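Local coordinates for fatty acid/retinol binding protein protein 7, isoform A, confirmed BY transcript evidence (Caenorhabditis elegans, PDB 2W9Y) that probably binds and carries fatty acids, such as oleic acid, and retinoids, as a small, mainly helical member of the nematode FAR family, at residues K32-E37 against D53-K58; K74-G79 against K133-I138. All coordinates share one frame; numbering follows the deposited sequence. Where two conformers were deposited one is given.

How the interactions relate
Interactions 1 and 2 lie on opposite sides of the chain's centre, with their own centres about 28 Å apart, and neither is deep core: each mixes buried residues with exposed ones. Helix 60-75 relates to both, since Leu62 and Leu66 in its first half back the apolar part of interaction 1, while the stretch at its far end enters interaction 2. In interaction 1 two helices pack through valine and leucine methyls, with one salt bridge, whose hydrogen bond is weak, at the exposed margin. Interaction 2 joins the ends of two helices and the turns after them, and is almost wholly polar: a two-pronged salt bridge, amide hydrogen bonds and a bridging water.

Interaction 1 of 2, residues K32-E37 against D53-K58; sequences KPVLHE and DEVSKK
The carboxylate of Glu37 has the side-chain end of Lys58 over one face: Lys58 CE lies well above its plane, 3.1 Å from Glu37 OE2, and Lys58 NZ is also above the plane rather than at an edge. The salt bridge from Lys58 NZ to Glu37 OE2 is only a weak hydrogen bond, 3.1 Å long. Glu37 reaches out as an extended chain, its CG anti to the backbone N (chi1 -168°), while Lys58 is bent near its tip and crosses it at about a right angle. Beneath this exposed pair Val34 CG1 packs 3.9 Å from Lys58 CB, the two side chains running past each other in opposite directions. Deeper still, Leu35 CD2 lies 3.9 Å from Val55 CG2, bringing branched tips together although Leu35 leaves its backbone pointing away from the facing helix. Leu62 of helix 60-75 touches Val34, Leu35 and Val55, and Leu66 adds to the floor under Val55. The segment axes approach to 9.8 Å at 137°, an inclined, roughly antiparallel helix pair with an apolar seam and a charged outer edge, part of the all-helical Gp-FAR-1 fold.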
loop_
_atom_site.group_PDB
_atom_site.type_symbol
_atom_site.label_atom_id
_atom_site.label_comp_id
_atom_site.label_asym_id
_atom_site.label_seq_id
_atom_site.Cartn_x
_atom_site.Cartn_y
_atom_site.Cartn_z
ATOM N N LYS A 32 -10.684 8.103 10.302
ATOM C CA LYS A 32 -9.276 8.001 10.614
ATOM C C LYS A 32 -9.018 7.463 12.038
ATOM O O LYS A 32 -8.173 6.604 12.225
ATOM C CB LYS A 32 -8.558 9.330 10.361
ATOM C CG LYS A 32 -7.071 9.180 10.495
ATOM C CD LYS A 32 -6.338 10.467 10.185
ATOM C CE LYS A 32 -4.865 10.368 10.522
ATOM N NZ LYS A 32 -4.264 11.738 10.441
ATOM N N PRO A 33 -9.756 7.965 13.051
ATOM C CA PRO A 33 -9.451 7.484 14.396
ATOM C C PRO A 33 -9.780 5.993 14.563
ATOM O O PRO A 33 -9.217 5.354 15.442
ATOM C CB PRO A 33 -10.359 8.323 15.318
ATOM C CG PRO A 33 -10.712 9.505 14.551
ATOM C CD PRO A 33 -10.574 9.189 13.042
ATOM N N VAL A 34 -10.711 5.472 13.760
ATOM C CA VAL A 34 -10.977 4.008 13.767
ATOM C C VAL A 34 -9.712 3.285 13.303
ATOM O O VAL A 34 -9.248 2.352 13.947
ATOM C CB VAL A 34 -12.156 3.595 12.852
ATOM C CG1 VAL A 34 -12.322 2.030 12.796
ATOM C CG2 VAL A 34 -13.463 4.266 13.281
ATOM N N LEU A 35 -9.093 3.743 12.219
ATOM C CA LEU A 35 -7.867 3.069 11.752
ATOM C C LEU A 35 -6.747 3.221 12.767
ATOM O O LEU A 35 -6.004 2.295 13.026
ATOM C CB LEU A 35 -7.398 3.705 10.411
ATOM C CG LEU A 35 -8.450 3.478 9.294
ATOM C CD1 LEU A 35 -8.042 4.156 7.992
ATOM C CD2 LEU A 35 -8.701 1.916 9.106
ATOM N N HIS A 36 -6.619 4.415 13.327
ATOM C CA HIS A 36 -5.628 4.677 14.362
ATOM C C HIS A 36 -5.784 3.692 15.499
ATOM O O HIS A 36 -4.823 3.028 15.868
ATOM C CB HIS A 36 -5.829 6.136 14.906
ATOM C CG HIS A 36 -4.684 6.654 15.718
ATOM N ND1 HIS A 36 -4.468 6.289 17.026
ATOM C CD2 HIS A 36 -3.727 7.556 15.420
ATOM C CE1 HIS A 36 -3.396 6.898 17.491
ATOM N NE2 HIS A 36 -2.933 7.692 16.541
ATOM N N GLU A 37 -6.966 3.621 16.106
ATOM C CA GLU A 37 -7.166 2.687 17.232
ATOM C C GLU A 37 -6.764 1.227 16.866
ATOM O O GLU A 37 -6.108 0.492 17.649
ATOM C CB GLU A 37 -8.633 2.797 17.691
ATOM C CG GLU A 37 -9.058 2.155 19.017
ATOM C CD GLU A 37 -10.601 2.164 19.199
ATOM O OE1 GLU A 37 -11.300 2.935 18.483
ATOM O OE2 GLU A 37 -11.120 1.410 20.071
ATOM N N ASP A 53 -10.771 -7.694 9.689
ATOM C CA ASP A 53 -11.659 -8.171 10.725
ATOM C C ASP A 53 -11.805 -7.154 11.851
ATOM O O ASP A 53 -12.905 -6.760 12.198
ATOM C CB ASP A 53 -11.077 -9.460 11.239
ATOM C CG ASP A 53 -10.238 -10.157 10.168
ATOM O OD1 ASP A 53 -10.646 -11.258 9.762
ATOM O OD2 ASP A 53 -9.189 -9.611 9.697
ATOM N N GLU A 54 -10.701 -6.696 12.411
ATOM C CA GLU A 54 -10.759 -5.733 13.499
ATOM C C GLU A 54 -11.379 -4.376 13.111
ATOM O O GLU A 54 -12.203 -3.798 13.862
ATOM C CB GLU A 54 -9.346 -5.498 14.023
ATOM C CG GLU A 54 -8.769 -6.705 14.762
ATOM C CD GLU A 54 -7.259 -6.582 14.940
ATOM O OE1 GLU A 54 -6.756 -5.438 14.913
ATOM O OE2 GLU A 54 -6.569 -7.619 15.105
ATOM N N VAL A 55 -10.988 -3.857 11.953
ATOM C CA VAL A 55 -11.586 -2.629 11.502
ATOM C C VAL A 55 -13.087 -2.767 11.302
ATOM O O VAL A 55 -13.860 -1.854 11.662
ATOM C CB VAL A 55 -10.947 -2.119 10.152
ATOM C CG1 VAL A 55 -11.718 -0.912 9.606
ATOM C CG2 VAL A 55 -9.414 -1.789 10.270
ATOM N N SER A 56 -13.526 -3.893 10.731
ATOM C CA SER A 56 -14.931 -3.994 10.294
ATOM C C SER A 56 -15.834 -4.158 11.518
ATOM O O SER A 56 -16.979 -3.728 11.518
ATOM C CB SER A 56 -15.121 -5.158 9.316
ATOM O OG SER A 56 -14.142 -5.145 8.286
ATOM N N LYS A 57 -15.280 -4.764 12.558
ATOM C CA LYS A 57 -15.924 -4.893 13.872
ATOM C C LYS A 57 -16.342 -3.507 14.380
ATOM O O LYS A 57 -17.401 -3.325 14.977
ATOM C CB LYS A 57 -14.924 -5.523 14.856
ATOM C CG LYS A 57 -15.186 -5.267 16.358
ATOM C CD LYS A 57 -14.582 -6.386 17.245
ATOM C CE LYS A 57 -15.114 -6.345 18.689
ATOM N NZ LYS A 57 -15.175 -7.703 19.325
ATOM N N LYS A 58 -15.472 -2.531 14.132
ATOM C CA LYS A 58 -15.694 -1.172 14.590
ATOM C C LYS A 58 -16.478 -0.288 13.626
ATOM O O LYS A 58 -17.195 0.579 14.073
ATOM C CB LYS A 58 -14.358 -0.550 14.937
ATOM C CG LYS A 58 -13.860 -1.005 16.300
ATOM C CD LYS A 58 -12.369 -0.974 16.390
ATOM C CE LYS A 58 -11.880 -0.635 17.828
ATOM N NZ LYS A 58 -12.848 -0.969 18.942
#

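Interaction 2 of 2, residues K74-G79 against K133-I138; sequences KKRLDG and KNNPDI
Arg76 and Asp137 form a two-pronged, end-on salt bridge where two helices of the Gp-FAR-1 fold run out: helix 60-75 passes into a type I turn from Lys75 to Asp78, and helix 125-134 is followed by another from Asn135 to Ile138. The arginine chain is extended from CG to NE, its CB, CG and CD all passing Asn135 OD1 aslant on the way to the aspartate. Arg76 NH1 meets Asp137 OD1 on its syn lone pair at 2.9 Å, while Arg76 NH2 bonds Asp137 OD2 at 2.8 Å; guanidinium and carboxylate are nearly coplanar, 29° apart. Asp137 CG sits between its backbone N and carbonyl carbon (chi1 53°), a rotamer that turns the acid toward the arginine. Arg76 NH1 gives a second, nearly straight bond to Asn135 OD1, 2.9 Å long, with the oxygen in the guanidinium plane; three bonds from this contact thus hold the group's rotation. Glu19 adds a salt bridge to Arg76 NH2, and Thr18 OG1 bonds Asp137 OD2, tying the pair to helix 18-26. Asn135 CG, anti to its carbonyl carbon and beside the backbone N, brings OD1 to Arg76 NH1 while ND2 bonds Leu131 O and a water that donates to Arg76 O. With its CB turned toward the other segment, Asn134 bridges two backbone carbonyls of the Lys75-Asp78 turn. Asn134 ND2 lies above the carbonyl plane of Arg76 O, at 3.0 Å with a bent 135° N-H...O angle, but meets Asp78 O more directly, at 2.9 Å and within the amide plane of Asn134.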
loop_
_atom_site.group_PDB
_atom_site.type_symbol
_atom_site.label_atom_id
_atom_site.label_comp_id
_atom_site.label_asym_id
_atom_site.label_seq_id
_atom_site.Cartn_x
_atom_site.Cartn_y
_atom_site.Cartn_z
ATOM N N LYS A 74 -4.473 -7.964 -5.416
ATOM C CA LYS A 74 -4.218 -9.375 -5.797
ATOM C C LYS A 74 -3.985 -9.506 -7.246
ATOM O O LYS A 74 -3.067 -10.244 -7.658
ATOM C CB LYS A 74 -5.426 -10.263 -5.426
ATOM C CG LYS A 74 -5.612 -10.448 -3.945
ATOM C CD LYS A 74 -6.866 -11.346 -3.662
ATOM C CE LYS A 74 -7.190 -11.371 -2.161
ATOM N NZ LYS A 74 -8.496 -12.058 -1.943
ATOM N N LYS A 75 -4.782 -8.786 -8.026
ATOM C CA LYS A 75 -4.772 -8.913 -9.481
ATOM C C LYS A 75 -3.357 -8.599 -9.959
ATOM O O LYS A 75 -2.899 -9.127 -10.973
ATOM C CB LYS A 75 -5.787 -7.931 -10.100
ATOM C CG LYS A 75 -5.801 -8.018 -11.591
ATOM C CD LYS A 75 -7.112 -7.586 -12.255
ATOM C CE LYS A 75 -7.088 -8.029 -13.724
ATOM N NZ LYS A 75 -7.593 -9.410 -14.063
ATOM N N ARG A 76 -2.671 -7.725 -9.230
ATOM C CA ARG A 76 -1.399 -7.181 -9.715
ATOM C C ARG A 76 -0.347 -8.285 -9.708
ATOM O O ARG A 76 0.697 -8.147 -10.285
ATOM C CB ARG A 76 -0.944 -6.032 -8.798
ATOM C CG ARG A 76 -1.873 -4.761 -8.956
ATOM C CD ARG A 76 -1.632 -3.774 -7.874
ATOM N NE ARG A 76 -2.537 -2.577 -8.063
ATOM C CZ ARG A 76 -2.242 -1.510 -8.822
ATOM N NH1 ARG A 76 -1.057 -1.359 -9.451
ATOM N NH2 ARG A 76 -3.147 -0.523 -8.923
ATOM N N LEU A 77 -0.583 -9.345 -8.958
ATOM C CA LEU A 77 0.446 -10.419 -8.905
ATOM C C LEU A 77 0.278 -11.484 -10.008
ATOM O O LEU A 77 1.184 -12.337 -10.252
ATOM C CB LEU A 77 0.461 -11.097 -7.517
ATOM C CG LEU A 77 0.655 -10.185 -6.301
ATOM C CD1 LEU A 77 0.589 -10.966 -4.999
ATOM C CD2 LEU A 77 2.002 -9.575 -6.418
ATOM N N ASP A 78 -0.845 -11.466 -10.678
ATOM C CA ASP A 78 -1.143 -12.567 -11.649
ATOM C C ASP A 78 -0.145 -12.743 -12.787
ATOM O O ASP A 78 0.225 -11.764 -13.462
ATOM C CB ASP A 78 -2.578 -12.421 -12.266
ATOM C CG ASP A 78 -3.703 -12.736 -11.251
ATOM O OD1 ASP A 78 -3.441 -13.336 -10.161
ATOM O OD2 ASP A 78 -4.887 -12.365 -11.538
ATOM N N GLY A 79 0.281 -14.000 -13.030
ATOM C CA GLY A 79 1.141 -14.264 -14.176
ATOM C C GLY A 79 2.605 -13.908 -14.094
ATOM O O GLY A 79 3.394 -14.282 -15.010
ATOM N N LYS A 133 3.296 -3.830 -16.939
ATOM C CA LYS A 133 2.035 -4.210 -17.601
ATOM C C LYS A 133 0.976 -4.454 -16.508
ATOM O O LYS A 133 -0.187 -4.111 -16.672
ATOM C CB LYS A 133 2.254 -5.468 -18.481
ATOM C CG LYS A 133 1.020 -5.923 -19.319
ATOM C CD LYS A 133 1.421 -7.180 -20.181
ATOM C CE LYS A 133 0.260 -8.086 -20.391
ATOM N NZ LYS A 133 0.576 -9.051 -21.480
ATOM N N ASN A 134 1.359 -5.119 -15.418
ATOM C CA ASN A 134 0.421 -5.367 -14.336
ATOM C C ASN A 134 0.107 -4.122 -13.441
ATOM O O ASN A 134 -0.876 -4.127 -12.668
ATOM C CB ASN A 134 0.926 -6.511 -13.451
ATOM C CG ASN A 134 0.531 -7.901 -13.963
ATOM O OD1 ASN A 134 -0.060 -8.020 -15.040
ATOM N ND2 ASN A 134 0.780 -8.959 -13.148
ATOM N N ASN A 135 0.991 -3.129 -13.449
ATOM C CA ASN A 135 0.875 -1.921 -12.576
ATOM C C ASN A 135 1.186 -0.659 -13.423
ATOM O O ASN A 135 2.177 -0.022 -13.201
ATOM C CB ASN A 135 1.931 -2.000 -11.428
ATOM C CG ASN A 135 1.818 -3.273 -10.604
ATOM O OD1 ASN A 135 1.109 -3.312 -9.583
ATOM N ND2 ASN A 135 2.559 -4.368 -11.049
ATOM N N PRO A 136 0.353 -0.321 -14.413
ATOM C CA PRO A 136 0.656 0.785 -15.348
ATOM C C PRO A 136 0.545 2.123 -14.608
ATOM O O PRO A 136 1.063 3.131 -15.093
ATOM C CB PRO A 136 -0.451 0.672 -16.428
ATOM C CG PRO A 136 -1.520 -0.215 -15.778
ATOM C CD PRO A 136 -0.878 -1.061 -14.763
ATOM N N ASP A 137 -0.030 2.087 -13.396
ATOM C CA ASP A 137 -0.221 3.329 -12.589
ATOM C C ASP A 137 0.955 3.630 -11.648
ATOM O O ASP A 137 1.008 4.707 -11.024
ATOM C CB ASP A 137 -1.509 3.224 -11.746
ATOM C CG ASP A 137 -1.547 1.961 -10.904
ATOM O OD1 ASP A 137 -0.891 0.916 -11.285
ATOM O OD2 ASP A 137 -2.268 1.983 -9.892
ATOM N N ILE A 138 1.899 2.703 -11.541
ATOM C CA ILE A 138 3.049 2.884 -10.658
ATOM C C ILE A 138 4.298 3.390 -11.404
ATOM O O ILE A 138 4.553 2.982 -12.511
ATOM C CB ILE A 138 3.354 1.497 -9.978
ATOM C CG1 ILE A 138 2.277 1.276 -8.910
ATOM C CG2 ILE A 138 4.800 1.434 -9.363
ATOM C CD1 ILE A 138 2.478 -0.074 -8.069
HETATM O O HOH W 1 2.777 -6.582 -9.152
#